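Local structure of anopheles Plasmodium-responsive Leucine-rich repeat protein 1B (Anopheles gambiae, 4XGO) at residues Val239-Tyr244 with Met262-Asn267; Ile284-Leu289 with Asp304-Ser309. The protein probably takes part in the mosquito's response to Plasmodium, possibly in association with LRIM1; this part is its leucine-rich repeat domain. One frame throughout, in Å; residues are numbered along the deposited sequence.

Contact 1 joins strands 240-243 and 263-266, a parallel pair lying apart from the long succession of repeat strands that includes 230-232, 253-255 and 276-278. Contact 2 follows it in the chain and lies farther from the chain centre: the loop 284-289, between strands 276-278 and 297-299, meets the start of helix 307-316, whose Cys307 is disulfide-linked to Cys341. The two centres are about 13 Å apart, and the contacts touch: His266 NE2 lies 2.6 Å from Lys288 O, a probable hydrogen bond, and the rings of His266 and Phe287 meet. Together they carry neighbouring solenoid turns into a disulfide-linked C-terminal end, consistent with a cap over the last repeat.

Contact 1: Val239-Tyr244 with Met262-Asn267; sequences VALDFY and MWVEHN
Trp263 packs back over Ala240 of the adjoining strand, and its indole can be traced atom by atom. From CB the side chain takes the position between the backbone N and the carbonyl carbon (chi1 59°), which sends the ring toward strand 240-243. CD1, at the ring edge, lies 3.6 Å from Leu241 O, which is near the indole plane. NE1 lies 3.4 Å from Ala240 CB. The six-membered ring continues under the same methyl, with CZ2 3.5 Å from Ala240 CB; this methyl stands 3.1 Å above the ring plane, offset toward the rim. Glu265 OE1 lies 3.3 Å above the plane on the opposite face, again toward the rim.

Beneath these side chains the strands are parallel, their short axes 11° apart. Leu241 accepts through O from Glu265 N (2.8 Å), and Phe243 N gives to Glu265 O (2.8 Å). Leu241 and Val264 turn to the other, buried face, where Val264 touches Phe287.

On the Trp263 face, Asp242 OD2 and Glu265 OE2 are 4.4 Å apart, with carboxylate planes 76° to each other. Both residues are exposed, so solvent probably screens their repulsion, while the backbone bonds hold the strands together.

Contact 2: Ile284-Leu289 with Asp304-Ser309; sequences IVTFKL and DWDCNS
Backbone hydrogen bonds start this contact at Ile284 and Val285. Asp304 N gives to Ile284 O (2.9 Å), and Asp306 N to Val285 O (2.8 Å). The second is almost perfectly straight, 178° at the hydrogen, and meets the carbonyl in its plane on a lone pair. These bonds tie residues 304-306 to the loop just before helix 307-316 begins.

Side-chain and water bonds take over at the helix. Ser309 OG accepts from Phe287 N at 3.1 Å, with 161° at the hydrogen. Its OG lies opposite the backbone N across the CA-CB bond (chi1 -171°), which directs the hydroxyl at the loop. Separately, Ser309 N gives to OD2 of the N-cap residue Asp306 at 3.0 Å, from the anti side and somewhat out of the carboxylate plane. A water donates to both Phe287 O (2.7 Å) and Ser309 O (2.6 Å), adding a second link between the same two residues.

The Trp305 ring makes contacts of its own. Ile284 runs beside it, with CG2 3.6 Å from Trp305 CZ3, while Phe287 CB meets the ring edge in plane, 3.8 Å from the same CZ3. Ile284 O stands over one face, toward the rim. The indole NE1 bonds to Leu300 O, which anchors the far end of the ring.

Among the charged groups, Asp304 turns to Lys330 in a salt bridge. The Asp306 carboxylate lies where the helix N-terminus would probably stabilise its negative charge, consistent with capping and the loop bonds helping to hold the first turn of the helix against the loop of the preceding repeat.

Contact 1: Val239-Tyr244 with Met262-Asn267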
loop_
_atom_site.group_PDB
_atom_site.type_symbol
_atom_site.label_atom_id
_atom_site.label_comp_id
_atom_site.label_asym_id
_atom_site.label_seq_id
_atom_site.Cartn_x
_atom_site.Cartn_y
_atom_site.Cartn_z
ATOM N N VAL A 239 -27.951 22.425 -7.178
ATOM C CA VAL A 239 -28.131 23.765 -7.764
ATOM C C VAL A 239 -28.994 24.669 -6.907
ATOM O O VAL A 239 -28.725 25.866 -6.770
ATOM C CB VAL A 239 -28.711 23.692 -9.198
ATOM C CG1 VAL A 239 -28.897 25.086 -9.775
ATOM C CG2 VAL A 239 -27.797 22.877 -10.097
ATOM N N ALA A 240 -30.047 24.114 -6.339
ATOM C CA ALA A 240 -30.991 24.891 -5.572
ATOM C C ALA A 240 -31.471 24.086 -4.379
ATOM O O ALA A 240 -31.756 22.897 -4.494
ATOM C CB ALA A 240 -32.158 25.288 -6.458
ATOM N N LEU A 241 -31.538 24.733 -3.230
ATOM C CA LEU A 241 -32.067 24.116 -2.025
ATOM C C LEU A 241 -33.099 25.030 -1.406
ATOM O O LEU A 241 -32.923 26.248 -1.389
ATOM C CB LEU A 241 -30.956 23.861 -1.001
ATOM C CG LEU A 241 -29.858 22.882 -1.394
ATOM C CD1 LEU A 241 -28.736 22.922 -0.364
ATOM C CD2 LEU A 241 -30.405 21.477 -1.494
ATOM N N ASP A 242 -34.181 24.425 -0.924
ATOM C CA ASP A 242 -35.240 25.130 -0.213
ATOM C C ASP A 242 -35.600 24.310 1.030
ATOM O O ASP A 242 -36.348 23.328 0.946
ATOM C CB ASP A 242 -36.461 25.314 -1.129
ATOM C CG ASP A 242 -37.657 25.924 -0.409
ATOM O OD1 ASP A 242 -37.484 26.439 0.720
ATOM O OD2 ASP A 242 -38.779 25.870 -0.983
ATOM N N PHE A 243 -35.031 24.715 2.170
ATOM C CA PHE A 243 -35.275 24.081 3.472
ATOM C C PHE A 243 -36.338 24.857 4.271
ATOM O O PHE A 243 -36.049 25.835 4.957
ATOM C CB PHE A 243 -33.956 23.988 4.256
ATOM C CG PHE A 243 -32.991 22.947 3.726
ATOM C CD1 PHE A 243 -33.176 22.321 2.483
ATOM C CD2 PHE A 243 -31.882 22.584 4.479
ATOM C CE1 PHE A 243 -32.284 21.364 2.019
ATOM C CE2 PHE A 243 -30.978 21.641 4.008
ATOM C CZ PHE A 243 -31.178 21.026 2.785
ATOM N N TYR A 244 -37.572 24.389 4.205
ATOM C CA TYR A 244 -38.737 25.191 4.624
ATOM C C TYR A 244 -39.392 24.739 5.919
ATOM O O TYR A 244 -40.101 25.518 6.564
ATOM C CB TYR A 244 -39.804 25.139 3.531
ATOM C CG TYR A 244 -40.191 23.714 3.215
ATOM C CD1 TYR A 244 -41.222 23.078 3.909
ATOM C CD2 TYR A 244 -39.489 22.985 2.253
ATOM C CE1 TYR A 244 -41.560 21.766 3.632
ATOM C CE2 TYR A 244 -39.813 21.673 1.973
ATOM C CZ TYR A 244 -40.847 21.065 2.665
ATOM O OH TYR A 244 -41.160 19.761 2.382
ATOM N N MET A 262 -26.951 27.997 -6.572
ATOM C CA MET A 262 -27.319 29.391 -6.798
ATOM C C MET A 262 -28.051 30.002 -5.606
ATOM O O MET A 262 -28.011 31.210 -5.423
ATOM C CB MET A 262 -28.154 29.525 -8.073
ATOM C CG MET A 262 -27.403 29.049 -9.294
ATOM S SD MET A 262 -28.227 29.482 -10.837
ATOM C CE MET A 262 -29.632 28.415 -10.839
ATOM N N TRP A 263 -28.709 29.180 -4.794
ATOM C CA TRP A 263 -29.377 29.676 -3.607
ATOM C C TRP A 263 -29.578 28.560 -2.598
ATOM O O TRP A 263 -29.612 27.397 -2.957
ATOM C CB TRP A 263 -30.725 30.331 -3.920
ATOM C CG TRP A 263 -31.755 29.487 -4.598
ATOM C CD1 TRP A 263 -32.656 28.644 -4.009
ATOM C CD2 TRP A 263 -32.038 29.464 -5.994
ATOM N NE1 TRP A 263 -33.482 28.083 -4.966
ATOM C CE2 TRP A 263 -33.114 28.571 -6.194
ATOM C CE3 TRP A 263 -31.478 30.106 -7.100
ATOM C CZ2 TRP A 263 -33.634 28.289 -7.466
ATOM C CZ3 TRP A 263 -31.996 29.827 -8.369
ATOM C CH2 TRP A 263 -33.061 28.931 -8.540
ATOM N N VAL A 264 -29.723 28.969 -1.343
ATOM C CA VAL A 264 -30.107 28.101 -0.248
ATOM C C VAL A 264 -31.192 28.838 0.525
ATOM O O VAL A 264 -30.911 29.636 1.411
ATOM C CB VAL A 264 -28.915 27.772 0.659
ATOM C CG1 VAL A 264 -29.347 26.824 1.767
ATOM C CG2 VAL A 264 -27.797 27.138 -0.154
ATOM N N GLU A 265 -32.431 28.595 0.136
ATOM C CA GLU A 265 -33.598 29.242 0.728
ATOM C C GLU A 265 -33.972 28.487 1.998
ATOM O O GLU A 265 -33.807 27.280 2.068
ATOM C CB GLU A 265 -34.778 29.247 -0.265
ATOM C CG GLU A 265 -34.570 30.236 -1.416
ATOM C CD GLU A 265 -35.426 30.000 -2.662
ATOM O OE1 GLU A 265 -35.244 30.781 -3.628
ATOM O OE2 GLU A 265 -36.246 29.055 -2.710
ATOM N N HIS A 266 -34.476 29.220 2.980
ATOM C CA HIS A 266 -34.915 28.634 4.243
ATOM C C HIS A 266 -35.782 29.613 5.022
ATOM O O HIS A 266 -35.740 30.828 4.782
ATOM C CB HIS A 266 -33.712 28.217 5.097
ATOM C CG HIS A 266 -32.767 29.340 5.403
ATOM N ND1 HIS A 266 -32.921 30.171 6.495
ATOM C CD2 HIS A 266 -31.667 29.784 4.749
ATOM C CE1 HIS A 266 -31.952 31.068 6.505
ATOM N NE2 HIS A 266 -31.179 30.857 5.455
ATOM N N ASN A 267 -36.581 29.104 5.952
ATOM C CA ASN A 267 -37.331 30.010 6.832
ATOM C C ASN A 267 -36.398 30.724 7.820
ATOM O O ASN A 267 -35.247 30.313 8.013
ATOM C CB ASN A 267 -38.525 29.324 7.519
ATOM C CG ASN A 267 -38.166 28.028 8.207
ATOM O OD1 ASN A 267 -37.048 27.838 8.686
ATOM N ND2 ASN A 267 -39.133 27.123 8.273
#

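Contact 2: Ile284-Leu289 with Asp304-Ser309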
loop_
_atom_site.group_PDB
_atom_site.type_symbol
_atom_site.label_atom_id
_atom_site.label_comp_id
_atom_site.label_asym_id
_atom_site.label_seq_id
_atom_site.Cartn_x
_atom_site.Cartn_y
_atom_site.Cartn_z
ATOM N N ILE A 284 -23.435 31.131 -5.221
ATOM C CA ILE A 284 -24.469 31.776 -4.413
ATOM C C ILE A 284 -24.352 33.303 -4.548
ATOM O O ILE A 284 -23.262 33.855 -4.515
ATOM C CB ILE A 284 -24.381 31.351 -2.946
ATOM C CG1 ILE A 284 -24.648 29.849 -2.851
ATOM C CG2 ILE A 284 -25.408 32.092 -2.098
ATOM C CD1 ILE A 284 -24.144 29.237 -1.558
ATOM N N VAL A 285 -25.493 33.967 -4.712
ATOM C CA VAL A 285 -25.519 35.423 -4.902
ATOM C C VAL A 285 -26.049 36.134 -3.653
ATOM O O VAL A 285 -25.479 37.143 -3.188
ATOM C CB VAL A 285 -26.385 35.772 -6.137
ATOM C CG1 VAL A 285 -26.585 37.285 -6.286
ATOM C CG2 VAL A 285 -25.772 35.165 -7.392
ATOM N N THR A 286 -27.170 35.640 -3.140
ATOM C CA THR A 286 -27.726 36.133 -1.896
ATOM C C THR A 286 -27.989 34.948 -0.973
ATOM O O THR A 286 -28.278 33.855 -1.419
ATOM C CB THR A 286 -29.022 36.954 -2.109
ATOM O OG1 THR A 286 -30.081 36.108 -2.573
ATOM C CG2 THR A 286 -28.795 38.053 -3.117
ATOM N N PHE A 287 -27.895 35.201 0.316
ATOM C CA PHE A 287 -28.141 34.201 1.336
ATOM C C PHE A 287 -28.402 34.948 2.641
ATOM O O PHE A 287 -27.836 36.013 2.862
ATOM C CB PHE A 287 -26.913 33.296 1.482
ATOM C CG PHE A 287 -27.064 32.246 2.534
ATOM C CD1 PHE A 287 -27.965 31.213 2.371
ATOM C CD2 PHE A 287 -26.316 32.312 3.704
ATOM C CE1 PHE A 287 -28.110 30.242 3.359
ATOM C CE2 PHE A 287 -26.466 31.360 4.694
ATOM C CZ PHE A 287 -27.349 30.321 4.520
ATOM N N LYS A 288 -29.261 34.401 3.491
ATOM C CA LYS A 288 -29.648 35.062 4.727
ATOM C C LYS A 288 -29.430 34.159 5.929
ATOM O O LYS A 288 -29.621 32.956 5.848
ATOM C CB LYS A 288 -31.125 35.448 4.679
ATOM C CG LYS A 288 -31.456 36.447 3.586
ATOM C CD LYS A 288 -32.949 36.731 3.539
ATOM C CE LYS A 288 -33.237 37.970 2.718
ATOM N NZ LYS A 288 -34.686 38.074 2.377
ATOM N N LEU A 289 -29.030 34.775 7.039
ATOM C CA LEU A 289 -29.030 34.121 8.340
ATOM C C LEU A 289 -29.621 35.097 9.362
ATOM O O LEU A 289 -29.597 36.310 9.161
ATOM C CB LEU A 289 -27.611 33.731 8.761
ATOM C CG LEU A 289 -26.868 32.623 8.007
ATOM C CD1 LEU A 289 -25.457 32.495 8.560
ATOM C CD2 LEU A 289 -27.595 31.285 8.091
ATOM N N ASP A 304 -20.637 34.049 -5.724
ATOM C CA ASP A 304 -20.913 35.174 -6.624
ATOM C C ASP A 304 -21.723 36.239 -5.897
ATOM O O ASP A 304 -22.779 36.671 -6.366
ATOM C CB ASP A 304 -21.674 34.681 -7.852
ATOM C CG ASP A 304 -20.816 33.839 -8.757
ATOM O OD1 ASP A 304 -19.973 34.412 -9.491
ATOM O OD2 ASP A 304 -20.977 32.601 -8.742
ATOM N N TRP A 305 -21.200 36.687 -4.762
ATOM C CA TRP A 305 -21.980 37.469 -3.789
ATOM C C TRP A 305 -22.417 38.838 -4.270
ATOM O O TRP A 305 -21.637 39.589 -4.856
ATOM C CB TRP A 305 -21.175 37.717 -2.493
ATOM C CG TRP A 305 -20.895 36.494 -1.755
ATOM C CD1 TRP A 305 -19.680 35.882 -1.590
ATOM C CD2 TRP A 305 -21.851 35.671 -1.093
ATOM N NE1 TRP A 305 -19.829 34.737 -0.855
ATOM C CE2 TRP A 305 -21.151 34.579 -0.538
ATOM C CE3 TRP A 305 -23.233 35.750 -0.908
ATOM C CZ2 TRP A 305 -21.793 33.558 0.163
ATOM C CZ3 TRP A 305 -23.867 34.734 -0.205
ATOM C CH2 TRP A 305 -23.152 33.679 0.342
ATOM N N ASP A 306 -23.662 39.163 -3.957
ATOM C CA ASP A 306 -24.153 40.539 -3.969
ATOM C C ASP A 306 -23.651 41.212 -2.677
ATOM O O ASP A 306 -23.778 40.651 -1.582
ATOM C CB ASP A 306 -25.677 40.480 -4.041
ATOM C CG ASP A 306 -26.333 41.789 -3.787
ATOM O OD1 ASP A 306 -26.415 42.591 -4.745
ATOM O OD2 ASP A 306 -26.818 41.984 -2.656
ATOM N N CYS A 307 -23.029 42.383 -2.802
ATOM C CA CYS A 307 -22.403 43.030 -1.638
ATOM C C CYS A 307 -23.407 43.331 -0.528
ATOM O O CYS A 307 -23.110 43.137 0.638
ATOM C CB CYS A 307 -21.674 44.321 -2.041
ATOM S SG CYS A 307 -20.181 44.067 -3.019
ATOM N N ASN A 308 -24.592 43.802 -0.890
ATOM C CA ASN A 308 -25.604 44.139 0.119
ATOM C C ASN A 308 -26.013 42.908 0.940
ATOM O O ASN A 308 -26.126 42.974 2.160
ATOM C CB ASN A 308 -26.819 44.802 -0.540
ATOM C CG ASN A 308 -26.520 46.218 -1.007
ATOM O OD1 ASN A 308 -25.714 46.926 -0.391
ATOM N ND2 ASN A 308 -27.147 46.635 -2.108
ATOM N N SER A 309 -26.172 41.771 0.273
ATOM C CA SER A 309 -26.510 40.529 0.972
ATOM C C SER A 309 -25.369 40.054 1.860
ATOM O O SER A 309 -25.568 39.660 3.013
ATOM C CB SER A 309 -26.834 39.431 -0.046
ATOM O OG SER A 309 -27.366 38.289 0.601
HETATM O O HOH W 1 -27.648 38.448 3.974
#